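Local coordinates for protein coatomer subunit delta (Saccharomyces cerevisiae, PDB 5FJZ) that serves as the delta subunit of coatomer, which probably drives retrograde Golgi-to-ER transport of dilysine-tagged proteins, its mu-homology domain here recognising a tryptophan-based motif of Dsl1, at residues Met220-Gln225 / Asp265-Gln270; Val22-Phe27 / Ser35-Gly40. All coordinates share one frame; numbering follows the deposited sequence. Where two conformers were deposited one is given.

Contact 1 (Met220-Gln225 / Asp265-Gln270); sequences MTVSFQ and DEYLVQ
Phe224 drives the edge of its ring into the face of Tyr267, a T-shaped pair with planes 78° apart and centroids separated by 5.1 Å. The leading edge is CE2 and CZ: Phe224 CE2 stands 3.8 Å above the middle of the tyrosine ring, while Phe224 CZ comes 3.7 Å from Tyr267 CE2. With CG of Phe224 between the backbone N and the carbonyl carbon (chi1 61°), the ring is carried across toward the tyrosine. Val222 flanks the tyrosine on the same face of the sheet.

Beneath the rings, the backbones pair as antiparallel neighbours. Val222 N donates to Tyr267 O at 2.9 Å, almost straight at 174°, and Met220 with Val269 forms a hydrogen-bonded pair closed by two reciprocal N-H...O bonds. This joins strands 220-229 and 257-269 within the large mixed sheet of the mu-homology domain, an all-beta module of the adaptor medium-subunit family. Beyond Tyr267 the direct ladder gives way at the corner through Asp265 and Glu266, the latter centring an inverse gamma turn. Here a water bridges the segments, donating to Val222 O and Asp265 O at 2.7 Å each.

Further out, Ser264 OG accepts the N-H of Phe224, anchoring that residue at its backbone. The hydroxyl of Tyr267 is hydrogen-bonded to Leu123 O, tethering the far end of the ring, and Leu125 of strand 123-131 packs against both Val222 and Val269.

Contact 2 (Val22-Phe27 / Ser35-Gly40); sequences VINAEF and SSELKG
The amide of Asn24 and the carboxylate of Glu37 extend from neighbouring strands in a common direction, their planes turned 46° against each other, neither stacked nor coplanar. Asn24 CG is 4.0 Å from Glu37 OE1, and Asp265 and Glu266 of the neighbouring strand also touch the asparagine. The carboxylate is reached by an extended glutamate chain, CG anti to the backbone N (chi1 175°), and its OE2 forms a salt bridge with Arg110. Were Asn24 an alanine, the carboxylate, still tied to Arg110, would be likely to lose a polar neighbour and be freer to turn.

Under this pair the strands of the hairpin 15-27/33-46 run antiparallel. Asn24 and Glu37 form a hydrogen-bonded pair, Asn24 N reaching Glu37 O at 2.7 Å with an angle of 175°, and similar bonds link Val22 with Lys39. A water 2.8 Å from Glu37 O, near Val22 O too, cannot serve every acceptor around it.

The opposite face of the sheet is mostly apolar. Ile23 folds its CD1 back over the partner strand, 3.6 Å from Glu37 O and 4.1 Å from Leu38 CB. At the non-hydrogen-bonded pair Ala25-Ser36 the two CB atoms come within 4.2 Å.

Glu26 shares the face of Glu37, and its carboxylate bridges to Arg110 of the second subunit, with Gln70 of that subunit bonded to its other oxygen. With an arginine at each glutamate, both carboxylates are likely to stay ionised although Glu26 is buried, so that one face of the hairpin carries paired charge and takes part in the subunit interface.

Contacts 1 and 2 lie in one sheet, separated by a single strand pairing, in the order 33-46, 15-27, 257-269, 220-229, with centres about 10 Å apart. Their seam is a parallel one, joining the first strand of the domain to the last: Leu268 N lies 2.9 Å from Ala25 O and Leu268 O 2.9 Å from Phe27 N, both probably hydrogen bonds. Strand 257-269 thus carries the ladder of contact 1 on one edge and binds the hairpin of contact 2 by the other. Contact 2 alone lies wholly within the region that interacts with DSL1. Gln70 of the second subunit approaches both, bonding Glu26 and, weakly, the C-terminal carboxylate of Gln270.

Contact 1 (Met220-Gln225 / Asp265-Gln270)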
loop_
_atom_site.group_PDB
_atom_site.type_symbol
_atom_site.label_atom_id
_atom_site.label_comp_id
_atom_site.label_asym_id
_atom_site.label_seq_id
_atom_site.Cartn_x
_atom_site.Cartn_y
_atom_site.Cartn_z
ATOM N N MET A 220 5.813 19.485 9.417
ATOM C CA MET A 220 4.855 19.519 10.498
ATOM C C MET A 220 3.469 19.189 9.920
ATOM O O MET A 220 3.051 19.776 8.923
ATOM C CB MET A 220 4.813 20.931 11.129
ATOM C CG MET A 220 6.142 21.387 11.697
ATOM S SD MET A 220 6.058 23.018 12.477
ATOM C CE MET A 220 7.779 23.219 12.957
ATOM N N THR A 221 2.745 18.300 10.582
ATOM C CA THR A 221 1.489 17.824 10.083
ATOM C C THR A 221 0.381 18.292 10.978
ATOM O O THR A 221 0.518 18.330 12.222
ATOM C CB THR A 221 1.471 16.290 10.030
ATOM O OG1 THR A 221 2.436 15.857 9.088
ATOM C CG2 THR A 221 0.145 15.772 9.587
ATOM N N VAL A 222 -0.744 18.600 10.398
ATOM C CA VAL A 222 -1.945 18.926 11.162
ATOM C C VAL A 222 -3.073 17.897 10.897
ATOM O O VAL A 222 -3.232 17.425 9.740
ATOM C CB VAL A 222 -2.452 20.334 10.889
ATOM C CG1 VAL A 222 -2.884 20.497 9.461
ATOM C CG2 VAL A 222 -3.643 20.649 11.768
ATOM N N SER A 223 -3.809 17.584 11.953
ATOM C CA SER A 223 -4.891 16.610 11.896
ATOM C C SER A 223 -6.149 17.214 12.503
ATOM O O SER A 223 -6.121 17.667 13.673
ATOM C CB SER A 223 -4.438 15.361 12.685
ATOM O OG SER A 223 -5.424 14.330 12.655
ATOM N N PHE A 224 -7.241 17.198 11.731
ATOM C CA PHE A 224 -8.527 17.657 12.154
ATOM C C PHE A 224 -9.650 16.966 11.397
ATOM O O PHE A 224 -9.444 16.333 10.356
ATOM C CB PHE A 224 -8.668 19.170 11.989
ATOM C CG PHE A 224 -8.521 19.669 10.533
ATOM C CD1 PHE A 224 -9.558 19.538 9.598
ATOM C CD2 PHE A 224 -7.305 20.202 10.098
ATOM C CE1 PHE A 224 -9.429 20.011 8.321
ATOM C CE2 PHE A 224 -7.173 20.651 8.780
ATOM C CZ PHE A 224 -8.234 20.556 7.913
ATOM N N GLN A 225 -10.820 16.988 11.999
ATOM C CA GLN A 225 -11.976 16.284 11.475
ATOM C C GLN A 225 -13.185 16.933 12.083
ATOM O O GLN A 225 -13.276 17.040 13.300
ATOM C CB GLN A 225 -11.885 14.778 11.830
ATOM C CG GLN A 225 -12.974 13.845 11.252
ATOM C CD GLN A 225 -12.786 12.348 11.524
ATOM O OE1 GLN A 225 -13.718 11.581 11.341
ATOM N NE2 GLN A 225 -11.585 11.927 11.946
ATOM N N ASP A 265 -6.083 14.969 5.457
ATOM C CA ASP A 265 -5.217 13.778 5.190
ATOM C C ASP A 265 -3.757 14.272 5.156
ATOM O O ASP A 265 -3.151 14.477 6.207
ATOM C CB ASP A 265 -5.721 13.067 3.943
ATOM C CG ASP A 265 -4.897 11.791 3.623
ATOM O OD1 ASP A 265 -4.104 11.383 4.471
ATOM O OD2 ASP A 265 -4.955 11.298 2.495
ATOM N N GLU A 266 -3.191 14.557 4.009
ATOM C CA GLU A 266 -1.817 15.027 3.923
ATOM C C GLU A 266 -1.792 16.572 3.974
ATOM O O GLU A 266 -1.938 17.193 2.978
ATOM C CB GLU A 266 -1.143 14.512 2.655
ATOM C CG GLU A 266 -0.991 12.974 2.655
ATOM C CD GLU A 266 -0.327 12.375 1.390
ATOM O OE1 GLU A 266 -0.030 13.095 0.399
ATOM O OE2 GLU A 266 -0.171 11.138 1.349
ATOM N N TYR A 267 -1.721 17.102 5.192
ATOM C CA TYR A 267 -2.022 18.462 5.476
ATOM C C TYR A 267 -0.805 18.933 6.254
ATOM O O TYR A 267 -0.685 18.687 7.475
ATOM C CB TYR A 267 -3.274 18.652 6.237
ATOM C CG TYR A 267 -3.987 19.976 6.004
ATOM C CD1 TYR A 267 -3.522 21.146 6.619
ATOM C CD2 TYR A 267 -5.186 20.043 5.317
ATOM C CE1 TYR A 267 -4.217 22.339 6.497
ATOM C CE2 TYR A 267 -5.889 21.236 5.189
ATOM C CZ TYR A 267 -5.370 22.394 5.728
ATOM O OH TYR A 267 -6.053 23.607 5.589
ATOM N N LEU A 268 0.109 19.562 5.540
ATOM C CA LEU A 268 1.398 19.845 6.124
ATOM C C LEU A 268 2.211 21.105 5.709
ATOM O O LEU A 268 2.014 21.627 4.684
ATOM C CB LEU A 268 2.302 18.636 5.920
ATOM C CG LEU A 268 3.074 18.234 4.677
ATOM C CD1 LEU A 268 2.792 16.750 4.444
ATOM C CD2 LEU A 268 2.816 18.982 3.422
ATOM N N VAL A 269 3.179 21.434 6.551
ATOM C CA VAL A 269 4.159 22.478 6.286
ATOM C C VAL A 269 5.524 21.887 6.192
ATOM O O VAL A 269 5.998 21.132 7.030
ATOM C CB VAL A 269 3.918 23.813 7.033
ATOM C CG1 VAL A 269 2.898 23.725 8.111
ATOM C CG2 VAL A 269 5.196 24.566 7.393
ATOM N N GLN A 270 6.202 22.265 5.147
ATOM C CA GLN A 270 7.404 21.622 4.744
ATOM C C GLN A 270 8.465 22.639 4.328
ATOM O O GLN A 270 9.639 22.500 4.656
ATOM C CB GLN A 270 6.997 20.764 3.549
ATOM C CG GLN A 270 8.019 19.916 2.898
ATOM C CD GLN A 270 7.502 18.510 2.792
ATOM O OE1 GLN A 270 6.553 18.221 2.063
ATOM N NE2 GLN A 270 8.065 17.642 3.593
ATOM O OXT GLN A 270 8.117 23.510 3.521
HETATM O O HOH W 1 -4.182 15.153 8.564
#

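Contact 2 (Val22-Phe27 / Ser35-Gly40)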
loop_
_atom_site.group_PDB
_atom_site.type_symbol
_atom_site.label_atom_id
_atom_site.label_comp_id
_atom_site.label_asym_id
_atom_site.label_seq_id
_atom_site.Cartn_x
_atom_site.Cartn_y
_atom_site.Cartn_z
ATOM N N VAL A 22 -12.340 14.973 2.033
ATOM C CA VAL A 22 -10.966 14.879 2.552
ATOM C C VAL A 22 -10.067 15.878 1.852
ATOM O O VAL A 22 -10.125 16.027 0.660
ATOM C CB VAL A 22 -10.389 13.476 2.283
ATOM C CG1 VAL A 22 -8.945 13.364 2.720
ATOM C CG2 VAL A 22 -11.226 12.431 2.954
ATOM N N ILE A 23 -9.297 16.629 2.645
ATOM C CA ILE A 23 -8.509 17.736 2.131
ATOM C C ILE A 23 -7.043 17.453 2.367
ATOM O O ILE A 23 -6.647 17.224 3.513
ATOM C CB ILE A 23 -8.957 19.112 2.690
ATOM C CG1 ILE A 23 -8.117 20.295 2.133
ATOM C CG2 ILE A 23 -8.972 19.126 4.221
ATOM C CD1 ILE A 23 -8.373 20.549 0.678
ATOM N N ASN A 24 -6.261 17.565 1.307
ATOM C CA ASN A 24 -4.825 17.632 1.335
ATOM C C ASN A 24 -4.395 19.085 1.022
ATOM O O ASN A 24 -4.992 19.774 0.121
ATOM C CB ASN A 24 -4.157 16.763 0.258
ATOM C CG ASN A 24 -4.444 15.263 0.394
ATOM O OD1 ASN A 24 -4.748 14.608 -0.588
ATOM N ND2 ASN A 24 -4.427 14.754 1.548
ATOM N N ALA A 25 -3.366 19.527 1.727
ATOM C CA ALA A 25 -2.815 20.848 1.491
ATOM C C ALA A 25 -1.347 20.863 1.929
ATOM O O ALA A 25 -0.980 20.255 2.981
ATOM C CB ALA A 25 -3.637 21.885 2.239
ATOM N N GLU A 26 -0.493 21.555 1.200
ATOM C CA GLU A 26 0.913 21.741 1.565
ATOM C C GLU A 26 1.361 23.217 1.527
ATOM O O GLU A 26 0.977 23.982 0.596
ATOM C CB GLU A 26 1.806 20.924 0.614
ATOM C CG GLU A 26 3.325 21.027 0.888
ATOM C CD GLU A 26 4.195 20.002 0.151
ATOM O OE1 GLU A 26 3.629 18.956 -0.280
ATOM O OE2 GLU A 26 5.420 20.242 0.020
ATOM N N PHE A 27 2.130 23.583 2.511
ATOM C CA PHE A 27 2.574 25.023 2.744
ATOM C C PHE A 27 4.060 25.045 2.877
ATOM O O PHE A 27 4.674 24.076 3.315
ATOM C CB PHE A 27 1.959 25.634 4.027
ATOM C CG PHE A 27 0.506 25.579 4.090
ATOM C CD1 PHE A 27 -0.138 24.417 4.476
ATOM C CD2 PHE A 27 -0.276 26.666 3.743
ATOM C CE1 PHE A 27 -1.501 24.347 4.541
ATOM C CE2 PHE A 27 -1.637 26.599 3.808
ATOM C CZ PHE A 27 -2.279 25.442 4.168
ATOM N N SER A 35 0.023 23.684 -2.762
ATOM C CA SER A 35 -0.910 22.833 -3.436
ATOM C C SER A 35 -1.941 22.422 -2.511
ATOM O O SER A 35 -1.790 22.567 -1.269
ATOM C CB SER A 35 -0.253 21.539 -3.947
ATOM O OG SER A 35 0.390 20.869 -2.856
ATOM N N SER A 36 -3.044 21.937 -3.082
ATOM C CA SER A 36 -4.133 21.409 -2.360
ATOM C C SER A 36 -4.935 20.448 -3.247
ATOM O O SER A 36 -4.931 20.517 -4.472
ATOM C CB SER A 36 -5.033 22.475 -1.646
ATOM O OG SER A 36 -5.545 23.430 -2.575
ATOM N N GLU A 37 -5.660 19.565 -2.593
ATOM C CA GLU A 37 -6.477 18.588 -3.251
ATOM C C GLU A 37 -7.568 18.126 -2.343
ATOM O O GLU A 37 -7.342 17.683 -1.201
ATOM C CB GLU A 37 -5.640 17.413 -3.731
ATOM C CG GLU A 37 -6.463 16.261 -4.347
ATOM C CD GLU A 37 -5.678 14.953 -4.442
ATOM O OE1 GLU A 37 -4.953 14.558 -3.485
ATOM O OE2 GLU A 37 -5.766 14.316 -5.508
ATOM N N LEU A 38 -8.790 18.267 -2.817
ATOM C CA LEU A 38 -9.980 17.873 -2.120
ATOM C C LEU A 38 -10.575 16.626 -2.811
ATOM O O LEU A 38 -10.843 16.655 -4.004
ATOM C CB LEU A 38 -10.978 19.040 -2.083
ATOM C CG LEU A 38 -12.422 19.038 -1.515
ATOM C CD1 LEU A 38 -13.405 17.888 -1.974
ATOM C CD2 LEU A 38 -12.504 19.201 -0.004
ATOM N N LYS A 39 -10.950 15.634 -2.027
ATOM C CA LYS A 39 -11.628 14.430 -2.553
ATOM C C LYS A 39 -12.872 14.240 -1.886
ATOM O O LYS A 39 -12.958 14.431 -0.632
ATOM C CB LYS A 39 -10.713 13.218 -2.345
ATOM C CG LYS A 39 -9.485 13.261 -3.210
ATOM C CD LYS A 39 -8.491 12.140 -2.832
ATOM C CE LYS A 39 -8.567 10.951 -3.756
ATOM N NZ LYS A 39 -7.236 10.244 -3.787
ATOM N N GLY A 40 -13.936 13.922 -2.611
ATOM C CA GLY A 40 -15.225 13.682 -1.916
ATOM C C GLY A 40 -15.924 12.441 -2.355
ATOM O O GLY A 40 -15.709 12.008 -3.458
HETATM O O HOH W 2 -7.489 14.929 -0.688
#